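Neurotoxin (Clostridium botulinum, PDB 1ZB7) acts as a zinc endopeptidase in the host cytosol, cleaving an Ala-Ala bond of synaptobrevin-2 and also cutting synaptobrevins-1 and -3. Local coordinates at residues A[93-98]-A[389-394]; A[100-105]-A[362-367]; A[43-48]-A[87-92]. One frame throughout, in Å; residues are numbered along the deposited sequence.

Contact 1 of 3, residues A[93-98]-A[389-394]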
loop_
_atom_site.group_PDB
_atom_site.type_symbol
_atom_site.label_atom_id
_atom_site.label_comp_id
_atom_site.label_asym_id
_atom_site.label_seq_id
_atom_site.Cartn_x
_atom_site.Cartn_y
_atom_site.Cartn_z
ATOM N N ILE A 93 -2.324 -31.506 -11.263
ATOM C CA ILE A 93 -2.546 -32.598 -10.347
ATOM C C ILE A 93 -1.444 -32.670 -9.315
ATOM O O ILE A 93 -1.705 -32.968 -8.127
ATOM C CB ILE A 93 -2.627 -33.903 -11.112
ATOM C CG1 ILE A 93 -3.924 -33.928 -11.911
ATOM C CG2 ILE A 93 -2.493 -35.139 -10.157
ATOM C CD1 ILE A 93 -3.869 -34.944 -13.064
ATOM N N LYS A 94 -0.199 -32.421 -9.757
ATOM C CA LYS A 94 0.916 -32.501 -8.858
ATOM C C LYS A 94 0.773 -31.392 -7.822
ATOM O O LYS A 94 1.022 -31.592 -6.655
ATOM C CB LYS A 94 2.236 -32.386 -9.589
ATOM C CG LYS A 94 3.485 -32.352 -8.704
ATOM C CD LYS A 94 4.664 -32.877 -9.417
ATOM C CE LYS A 94 5.986 -32.807 -8.541
ATOM N NZ LYS A 94 7.160 -33.139 -9.410
ATOM N N LEU A 95 0.341 -30.228 -8.253
ATOM C CA LEU A 95 0.157 -29.114 -7.359
ATOM C C LEU A 95 -0.934 -29.378 -6.365
ATOM O O LEU A 95 -0.750 -29.124 -5.192
ATOM C CB LEU A 95 -0.077 -27.810 -8.146
ATOM C CG LEU A 95 1.079 -27.322 -9.063
ATOM C CD1 LEU A 95 0.614 -26.016 -9.691
ATOM C CD2 LEU A 95 2.324 -27.134 -8.329
ATOM N N PHE A 96 -2.048 -29.963 -6.796
ATOM C CA PHE A 96 -3.063 -30.338 -5.825
ATOM C C PHE A 96 -2.522 -31.406 -4.890
ATOM O O PHE A 96 -2.856 -31.410 -3.710
ATOM C CB PHE A 96 -4.382 -30.786 -6.459
ATOM C CG PHE A 96 -5.260 -29.661 -6.880
ATOM C CD1 PHE A 96 -5.193 -29.156 -8.174
ATOM C CD2 PHE A 96 -6.151 -29.103 -5.993
ATOM C CE1 PHE A 96 -5.988 -28.049 -8.587
ATOM C CE2 PHE A 96 -7.001 -27.988 -6.366
ATOM C CZ PHE A 96 -6.932 -27.468 -7.674
ATOM N N ASN A 97 -1.725 -32.328 -5.391
ATOM C CA ASN A 97 -1.127 -33.350 -4.500
ATOM C C ASN A 97 -0.233 -32.735 -3.443
ATOM O O ASN A 97 -0.274 -33.133 -2.304
ATOM C CB ASN A 97 -0.407 -34.460 -5.259
ATOM C CG ASN A 97 -1.359 -35.518 -5.797
ATOM O OD1 ASN A 97 -2.301 -35.931 -5.127
ATOM N ND2 ASN A 97 -1.160 -35.895 -7.021
ATOM N N ARG A 98 0.505 -31.714 -3.822
ATOM C CA ARG A 98 1.276 -30.942 -2.910
ATOM C C ARG A 98 0.433 -30.253 -1.808
ATOM O O ARG A 98 0.749 -30.386 -0.605
ATOM C CB ARG A 98 2.188 -29.987 -3.688
ATOM C CG ARG A 98 2.943 -28.953 -2.828
ATOM C CD ARG A 98 4.364 -28.704 -3.406
ATOM N NE ARG A 98 5.088 -27.666 -2.677
ATOM C CZ ARG A 98 5.579 -27.761 -1.447
ATOM N NH1 ARG A 98 5.432 -28.873 -0.732
ATOM N NH2 ARG A 98 6.210 -26.706 -0.903
ATOM N N THR A 389 13.871 -34.130 -9.298
ATOM C CA THR A 389 15.159 -33.594 -8.805
ATOM C C THR A 389 15.128 -32.095 -8.536
ATOM O O THR A 389 16.075 -31.546 -7.927
ATOM C CB THR A 389 16.313 -33.908 -9.763
ATOM O OG1 THR A 389 16.108 -33.236 -10.984
ATOM C CG2 THR A 389 16.391 -35.420 -10.041
ATOM N N ILE A 390 14.012 -31.443 -8.926
ATOM C CA ILE A 390 13.895 -29.975 -8.916
ATOM C C ILE A 390 12.639 -29.526 -8.135
ATOM O O ILE A 390 12.654 -28.513 -7.498
ATOM C CB ILE A 390 13.778 -29.389 -10.399
ATOM C CG1 ILE A 390 15.021 -29.675 -11.251
ATOM C CG2 ILE A 390 13.449 -27.864 -10.390
ATOM C CD1 ILE A 390 16.144 -28.720 -11.011
ATOM N N TYR A 391 11.523 -30.231 -8.283
ATOM C CA TYR A 391 10.284 -29.866 -7.597
ATOM C C TYR A 391 9.578 -31.095 -7.162
ATOM O O TYR A 391 9.237 -31.919 -7.994
ATOM C CB TYR A 391 9.409 -28.983 -8.501
ATOM C CG TYR A 391 8.222 -28.392 -7.852
ATOM C CD1 TYR A 391 8.308 -27.259 -7.076
ATOM C CD2 TYR A 391 6.977 -29.008 -7.969
ATOM C CE1 TYR A 391 7.194 -26.733 -6.452
ATOM C CE2 TYR A 391 5.889 -28.516 -7.345
ATOM C CZ TYR A 391 5.981 -27.359 -6.583
ATOM O OH TYR A 391 4.827 -26.852 -5.983
ATOM N N THR A 392 9.344 -31.216 -5.849
ATOM C CA THR A 392 8.635 -32.394 -5.281
ATOM C C THR A 392 7.326 -31.987 -4.570
ATOM O O THR A 392 7.148 -30.837 -4.126
ATOM C CB THR A 392 9.512 -33.199 -4.289
ATOM O OG1 THR A 392 9.679 -32.439 -3.091
ATOM C CG2 THR A 392 10.891 -33.575 -4.886
ATOM N N GLN A 393 6.415 -32.956 -4.490
ATOM C CA GLN A 393 5.199 -32.836 -3.747
ATOM C C GLN A 393 5.399 -32.385 -2.314
ATOM O O GLN A 393 4.710 -31.454 -1.827
ATOM C CB GLN A 393 4.483 -34.185 -3.745
ATOM C CG GLN A 393 3.694 -34.388 -5.001
ATOM C CD GLN A 393 2.852 -35.693 -4.994
ATOM O OE1 GLN A 393 2.348 -36.186 -3.896
ATOM N NE2 GLN A 393 2.654 -36.221 -6.242
ATOM N N ASN A 394 6.333 -33.055 -1.638
ATOM C CA ASN A 394 6.481 -32.850 -0.220
ATOM C C ASN A 394 7.281 -31.632 0.171
ATOM O O ASN A 394 6.997 -31.058 1.224
ATOM C CB ASN A 394 7.063 -34.121 0.435
ATOM C CG ASN A 394 6.012 -35.227 0.531
ATOM O OD1 ASN A 394 4.790 -35.000 0.299
ATOM N ND2 ASN A 394 6.471 -36.417 0.808
HETATM O O HOH W 1 6.506 -28.208 1.981
#
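Tyr391 meets helix 82-99 with both its backbone and its ring. Its carbonyl O accepts a hydrogen bond from Lys94 NZ at 2.8 Å. Lys94 gets there because its CG stands opposite the backbone N (chi1 175°) and the rest of the chain runs out extended, passing the tyrosine side chain in the opposite direction; Asn388 OD1 and Leu385 O bind the same ammonium. The tyrosine side chain crosses that of Leu95 at about a right angle, Leu95 CD2 coming 3.9 Å from Tyr391 CE2. It also crosses Arg98, Arg98 CD being 3.2 Å from Tyr391 OH and the guanidinium plane turned 86° from the ring. That hydroxyl is hydrogen-bonded to Asp223 OD1, while Asp223 OD2 forms a salt bridge with Arg98 NH2. Asp223 directly precedes helix 224-239, which carries the HExxH motif of this zinc protease. Thr392 contributes mainly backbone, and its OG1 turns to Glu395 N. At Gln393 the carbonyl O accepts from Arg98 NH1 at 2.9 Å and a fairly straight 157°; it lies near the guanidinium plane, although the donor stands above the carbonyl plane. The Gln393 side chain runs alongside Asn97, its CD 3.5 Å from Asn97 CB. Asn394 O is reached through one water, to which Arg98 NH1 donates at 3.0 Å. Two cations of one helix thus take hold of backbone carbonyls of an irregular loop, and the Asp223 carboxylate, shared by Arg98 and Tyr391, probably balances the arginine's charge and fixes its rotation.

Contact 2 of 3, residues A[100-105]-A[362-367]; sequences NSKPSG and GEYGIK
Tyr364, in the last turn of helix 357-364, lays its ring against Lys102 and Ser104 at the start of helix 103-114, and it loses more surface here than any other residue of the pair of segments. With CG beside its own backbone N (chi1 -76°), the ring extends toward the turn between helices 82-99 and 103-114. One face is covered by the aliphatic chain of Lys102, which slides past it in the opposite direction: Lys102 CD sits 3.8 Å from the centroid of the Tyr364 ring and 16° off the normal, a CH-pi contact. Nearer the phenol end, Lys102 CB lies 3.4 Å from Tyr364 OH. The same lysine chain also passes a backbone carbonyl, its CD 3.5 Å from Glu363 O. Ser104 approaches obliquely near CE2, from the same side of the ring plane as Lys102, its OG 3.5 Å from Tyr364 CE2, and it rests as well against the methylenes of Glu363. On the CE1 side Ser101 OG lies near the ring plane, but its hydrogen bond goes to Arg98 O. The phenol oxygen has its main partner in Ile99 O, and Gly105 N adds a weak, bent bond to Tyr364 OH at 3.2 Å. Having no side chain, Gly105 lets the oxygen close in on its CA as well. Met229 of the zinc-motif helix 224-239 also touches Tyr364. Behind the tyrosine, Gly365 ends the helix in a Schellman motif with positive phi. Lys102 is the N-cap residue of helix 103-114, so the contact joins the beginning of one helix to the end of another. Its chemistry is mostly apolar and CH-pi, while the phenol oxygen, held at the interhelical turn by one sound bond and one weak one, probably fixes how far the ring enters.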
loop_
_atom_site.group_PDB
_atom_site.type_symbol
_atom_site.label_atom_id
_atom_site.label_comp_id
_atom_site.label_asym_id
_atom_site.label_seq_id
_atom_site.Cartn_x
_atom_site.Cartn_y
_atom_site.Cartn_z
ATOM N N ASN A 100 -2.430 -31.112 -0.934
ATOM C CA ASN A 100 -2.988 -32.233 -0.199
ATOM C C ASN A 100 -1.966 -32.971 0.745
ATOM O O ASN A 100 -2.400 -33.880 1.414
ATOM C CB ASN A 100 -3.746 -33.196 -1.154
ATOM C CG ASN A 100 -4.980 -33.855 -0.490
ATOM O OD1 ASN A 100 -5.726 -33.209 0.330
ATOM N ND2 ASN A 100 -5.300 -35.098 -0.947
ATOM N N SER A 101 -0.704 -32.525 0.854
ATOM C CA SER A 101 0.338 -33.252 1.612
ATOM C C SER A 101 0.349 -32.900 3.064
ATOM O O SER A 101 0.995 -33.550 3.824
ATOM C CB SER A 101 1.772 -33.084 1.074
ATOM O OG SER A 101 2.206 -31.713 1.031
ATOM N N LYS A 102 -0.376 -31.874 3.457
ATOM C CA LYS A 102 -0.326 -31.375 4.831
ATOM C C LYS A 102 -1.749 -31.074 5.343
ATOM O O LYS A 102 -2.644 -30.809 4.570
ATOM C CB LYS A 102 0.574 -30.126 4.905
ATOM C CG LYS A 102 2.074 -30.459 4.840
ATOM C CD LYS A 102 2.938 -29.222 5.013
ATOM C CE LYS A 102 4.342 -29.460 4.405
ATOM N NZ LYS A 102 4.922 -30.665 5.067
ATOM N N PRO A 103 -1.964 -31.201 6.648
ATOM C CA PRO A 103 -3.379 -31.094 7.122
ATOM C C PRO A 103 -4.128 -29.772 6.763
ATOM O O PRO A 103 -5.295 -29.815 6.396
ATOM C CB PRO A 103 -3.276 -31.366 8.648
ATOM C CG PRO A 103 -1.951 -32.121 8.803
ATOM C CD PRO A 103 -1.016 -31.554 7.717
ATOM N N SER A 104 -3.445 -28.625 6.775
ATOM C CA SER A 104 -4.084 -27.348 6.442
ATOM C C SER A 104 -4.578 -27.269 4.994
ATOM O O SER A 104 -5.732 -26.858 4.728
ATOM C CB SER A 104 -3.139 -26.205 6.740
ATOM O OG SER A 104 -1.938 -26.330 5.953
ATOM N N GLY A 105 -3.755 -27.722 4.061
ATOM C CA GLY A 105 -4.176 -27.755 2.665
ATOM C C GLY A 105 -5.244 -28.775 2.388
ATOM O O GLY A 105 -6.145 -28.551 1.570
ATOM N N GLY A 362 3.921 -20.602 5.750
ATOM C CA GLY A 362 4.592 -21.033 6.983
ATOM C C GLY A 362 4.422 -22.513 7.285
ATOM O O GLY A 362 5.381 -23.201 7.644
ATOM N N GLU A 363 3.211 -23.016 7.115
ATOM C CA GLU A 363 2.972 -24.428 7.261
ATOM C C GLU A 363 3.787 -25.263 6.247
ATOM O O GLU A 363 4.187 -26.369 6.558
ATOM C CB GLU A 363 1.460 -24.760 7.167
ATOM C CG GLU A 363 0.599 -24.525 8.462
ATOM C CD GLU A 363 1.162 -25.210 9.797
ATOM O OE1 GLU A 363 2.218 -25.933 9.792
ATOM O OE2 GLU A 363 0.517 -25.021 10.878
ATOM N N TYR A 364 4.017 -24.741 5.047
ATOM C CA TYR A 364 4.623 -25.523 3.934
ATOM C C TYR A 364 6.128 -25.229 3.742
ATOM O O TYR A 364 6.782 -25.856 2.879
ATOM C CB TYR A 364 3.886 -25.284 2.605
ATOM C CG TYR A 364 2.611 -25.998 2.559
ATOM C CD1 TYR A 364 2.500 -27.219 1.877
ATOM C CD2 TYR A 364 1.475 -25.515 3.253
ATOM C CE1 TYR A 364 1.297 -27.946 1.878
ATOM C CE2 TYR A 364 0.278 -26.218 3.228
ATOM C CZ TYR A 364 0.206 -27.467 2.556
ATOM O OH TYR A 364 -0.980 -28.198 2.546
ATOM N N GLY A 365 6.695 -24.322 4.552
ATOM C CA GLY A 365 8.141 -23.936 4.398
ATOM C C GLY A 365 8.370 -23.303 3.028
ATOM O O GLY A 365 9.303 -23.630 2.280
ATOM N N ILE A 366 7.445 -22.429 2.665
ATOM C CA ILE A 366 7.482 -21.715 1.392
ATOM C C ILE A 366 7.728 -20.265 1.692
ATOM O O ILE A 366 7.102 -19.660 2.548
ATOM C CB ILE A 366 6.194 -21.921 0.614
ATOM C CG1 ILE A 366 6.067 -23.391 0.135
ATOM C CG2 ILE A 366 6.116 -21.031 -0.551
ATOM C CD1 ILE A 366 4.590 -23.737 -0.373
ATOM N N LYS A 367 8.741 -19.731 1.034
ATOM C CA LYS A 367 8.912 -18.308 0.984
ATOM C C LYS A 367 7.884 -17.562 0.085
ATOM O O LYS A 367 7.656 -17.905 -1.058
ATOM C CB LYS A 367 10.335 -17.961 0.541
ATOM C CG LYS A 367 10.602 -16.563 0.945
ATOM C CD LYS A 367 11.959 -16.235 1.094
ATOM C CE LYS A 367 12.039 -14.843 1.733
ATOM N NZ LYS A 367 12.975 -14.846 2.907
#

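Contact 3 of 3, residues A[43-48]-A[87-92]; sequences IWIVPE and KFLKTM
Lys87 O takes two hydrogen bonds from Thr91, one turn on in the helix whose neighbouring Phe88 presses on Ile45 and Pro47. The shorter, from Thr91 OG1 to Lys87 O, measures 2.6 Å, and the backbone bond from Thr91 N reaches the oxygen from the opposite face of its plane. The threonine hydroxyl is thereby satisfied within its own helix. The side of the helix facing the strand is apolar: Phe88, Leu89 and Met92 gather round Ile45. Ile45 CG2 meets the edge of the aromatic ring, 3.8 Å from Phe88 CE2, and lies 4.1 Å from Met92 CG, while Leu89 CD1 approaches Ile45 CB at 4.0 Å. Phe88 spans the gap because its CG is opposite the backbone N (chi1 180°), and its CD2 touches Pro47 CB at 3.6 Å. Pro47 is the centre of an inverse gamma turn, which directs the chain away from the strand. The axes of strand 43-46 and helix 87-92 approach to 9.2 Å, their directions 150° apart, roughly antiparallel. Strand 43-46 is internal to the mixed sheet, between strands 34-38 and 158-161; Pro197, inside the Cys196-Cys199 disulfide loop, packs on Phe88. Just beyond, Glu48 forms a salt bridge with Lys85, earlier in the helix. Between the two segments almost all contacts join apolar side chains of buried residues, so this part of the joint probably rests mainly on the hydrophobic effect.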
loop_
_atom_site.group_PDB
_atom_site.type_symbol
_atom_site.label_atom_id
_atom_site.label_comp_id
_atom_site.label_asym_id
_atom_site.label_seq_id
_atom_site.Cartn_x
_atom_site.Cartn_y
_atom_site.Cartn_z
ATOM N N ILE A 43 -14.370 -30.335 -8.776
ATOM C CA ILE A 43 -13.194 -29.572 -9.249
ATOM C C ILE A 43 -12.633 -30.165 -10.574
ATOM O O ILE A 43 -12.169 -31.319 -10.625
ATOM C CB ILE A 43 -12.083 -29.565 -8.171
ATOM C CG1 ILE A 43 -12.621 -29.075 -6.826
ATOM C CG2 ILE A 43 -10.938 -28.746 -8.650
ATOM C CD1 ILE A 43 -11.522 -28.987 -5.704
ATOM N N TRP A 44 -12.680 -29.349 -11.605
ATOM C CA TRP A 44 -12.393 -29.713 -12.953
ATOM C C TRP A 44 -11.157 -28.922 -13.453
ATOM O O TRP A 44 -11.018 -27.749 -13.147
ATOM C CB TRP A 44 -13.598 -29.380 -13.844
ATOM C CG TRP A 44 -14.773 -30.243 -13.509
ATOM C CD1 TRP A 44 -15.760 -30.040 -12.462
ATOM C CD2 TRP A 44 -15.173 -31.437 -14.161
ATOM N NE1 TRP A 44 -16.651 -31.005 -12.515
ATOM C CE2 TRP A 44 -16.364 -31.881 -13.516
ATOM C CE3 TRP A 44 -14.663 -32.167 -15.228
ATOM C CZ2 TRP A 44 -17.019 -33.045 -13.877
ATOM C CZ3 TRP A 44 -15.284 -33.356 -15.575
ATOM C CH2 TRP A 44 -16.472 -33.775 -14.926
ATOM N N ILE A 45 -10.262 -29.618 -14.171
ATOM C CA ILE A 45 -9.195 -29.008 -14.971
ATOM C C ILE A 45 -9.562 -29.028 -16.471
ATOM O O ILE A 45 -9.883 -30.019 -17.037
ATOM C CB ILE A 45 -7.868 -29.709 -14.792
ATOM C CG1 ILE A 45 -7.544 -29.938 -13.321
ATOM C CG2 ILE A 45 -6.759 -28.949 -15.494
ATOM C CD1 ILE A 45 -7.559 -28.699 -12.449
ATOM N N VAL A 46 -9.493 -27.875 -17.064
ATOM C CA VAL A 46 -9.679 -27.645 -18.476
ATOM C C VAL A 46 -8.345 -27.089 -19.031
ATOM O O VAL A 46 -8.051 -25.912 -18.885
ATOM C CB VAL A 46 -10.821 -26.697 -18.793
ATOM C CG1 VAL A 46 -11.096 -26.660 -20.273
ATOM C CG2 VAL A 46 -12.129 -27.126 -18.084
ATOM N N PRO A 47 -7.528 -27.946 -19.593
ATOM C CA PRO A 47 -6.180 -27.537 -20.095
ATOM C C PRO A 47 -6.225 -26.827 -21.436
ATOM O O PRO A 47 -5.766 -27.340 -22.407
ATOM C CB PRO A 47 -5.402 -28.863 -20.176
ATOM C CG PRO A 47 -6.264 -29.864 -19.703
ATOM C CD PRO A 47 -7.685 -29.388 -19.743
ATOM N N GLU A 48 -6.823 -25.650 -21.444
ATOM C CA GLU A 48 -6.980 -24.905 -22.618
ATOM C C GLU A 48 -6.789 -23.462 -22.196
ATOM O O GLU A 48 -7.002 -23.091 -21.063
ATOM C CB GLU A 48 -8.412 -24.951 -23.176
ATOM C CG GLU A 48 -9.048 -26.284 -23.408
ATOM C CD GLU A 48 -8.828 -26.799 -24.813
ATOM O OE1 GLU A 48 -8.691 -25.916 -25.693
ATOM O OE2 GLU A 48 -8.876 -28.072 -25.004
ATOM N N LYS A 87 0.927 -31.991 -20.112
ATOM C CA LYS A 87 1.866 -31.425 -19.116
ATOM C C LYS A 87 1.224 -30.452 -18.104
ATOM O O LYS A 87 1.533 -30.505 -16.847
ATOM C CB LYS A 87 3.063 -30.764 -19.818
ATOM C CG LYS A 87 4.138 -30.291 -18.844
ATOM C CD LYS A 87 5.484 -29.841 -19.480
ATOM C CE LYS A 87 6.441 -29.367 -18.331
ATOM N NZ LYS A 87 7.853 -29.263 -18.634
ATOM N N PHE A 88 0.364 -29.560 -18.633
ATOM C CA PHE A 88 -0.464 -28.672 -17.787
ATOM C C PHE A 88 -1.361 -29.452 -16.772
ATOM O O PHE A 88 -1.350 -29.167 -15.585
ATOM C CB PHE A 88 -1.340 -27.827 -18.672
ATOM C CG PHE A 88 -2.235 -26.861 -17.926
ATOM C CD1 PHE A 88 -1.832 -25.533 -17.688
ATOM C CD2 PHE A 88 -3.494 -27.221 -17.555
ATOM C CE1 PHE A 88 -2.741 -24.658 -17.107
ATOM C CE2 PHE A 88 -4.349 -26.343 -16.936
ATOM C CZ PHE A 88 -3.930 -25.075 -16.673
ATOM N N LEU A 89 -2.105 -30.438 -17.281
ATOM C CA LEU A 89 -2.919 -31.346 -16.503
ATOM C C LEU A 89 -2.178 -32.106 -15.357
ATOM O O LEU A 89 -2.622 -32.086 -14.180
ATOM C CB LEU A 89 -3.552 -32.311 -17.441
ATOM C CG LEU A 89 -4.529 -33.412 -16.977
ATOM C CD1 LEU A 89 -5.659 -32.827 -16.118
ATOM C CD2 LEU A 89 -5.076 -34.083 -18.241
ATOM N N LYS A 90 -1.063 -32.714 -15.711
ATOM C CA LYS A 90 -0.183 -33.376 -14.793
ATOM C C LYS A 90 0.425 -32.438 -13.769
ATOM O O LYS A 90 0.540 -32.782 -12.576
ATOM C CB LYS A 90 0.862 -34.233 -15.575
ATOM C CG LYS A 90 0.222 -35.593 -16.015
ATOM C CD LYS A 90 0.862 -36.199 -17.177
ATOM C CE LYS A 90 0.192 -37.577 -17.554
ATOM N NZ LYS A 90 0.706 -38.060 -18.916
ATOM N N THR A 91 0.798 -31.253 -14.213
ATOM C CA THR A 91 1.338 -30.250 -13.290
ATOM C C THR A 91 0.233 -29.796 -12.300
ATOM O O THR A 91 0.480 -29.688 -11.134
ATOM C CB THR A 91 1.895 -29.009 -14.043
ATOM O OG1 THR A 91 2.905 -29.415 -14.965
ATOM C CG2 THR A 91 2.445 -27.999 -13.109
ATOM N N MET A 92 -0.967 -29.532 -12.779
ATOM C CA MET A 92 -2.092 -29.156 -11.902
ATOM C C MET A 92 -2.356 -30.237 -10.840
ATOM O O MET A 92 -2.584 -29.933 -9.662
ATOM C CB MET A 92 -3.381 -28.854 -12.691
ATOM C CG MET A 92 -3.417 -27.585 -13.518
ATOM S SD MET A 92 -2.652 -26.113 -12.701
ATOM C CE MET A 92 -3.766 -25.963 -11.294
#

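From the N terminus, strand 43-46 leads through a partly unmodelled stretch and strand 69-73 to helix 82-99, and contact 3 closes this short loop by laying the helix on the mixed sheet. The next turns of the same helix open contact 1, which closes almost three hundred residues later, at a loop following strand 377-381. Contact 2 starts just beyond that helix and closes first, at the end of helix 357-364, so it nests within contact 1; contact 3 precedes both. Contact 1 touches each of the others: Phe96 packs on Ile45, and Arg98 on Tyr364 and Ile366. Together they tie the sheet, the 381-421 connection and helix 357-364 to the successive helices 82-99 and 103-114, beside zinc-motif helix 224-239.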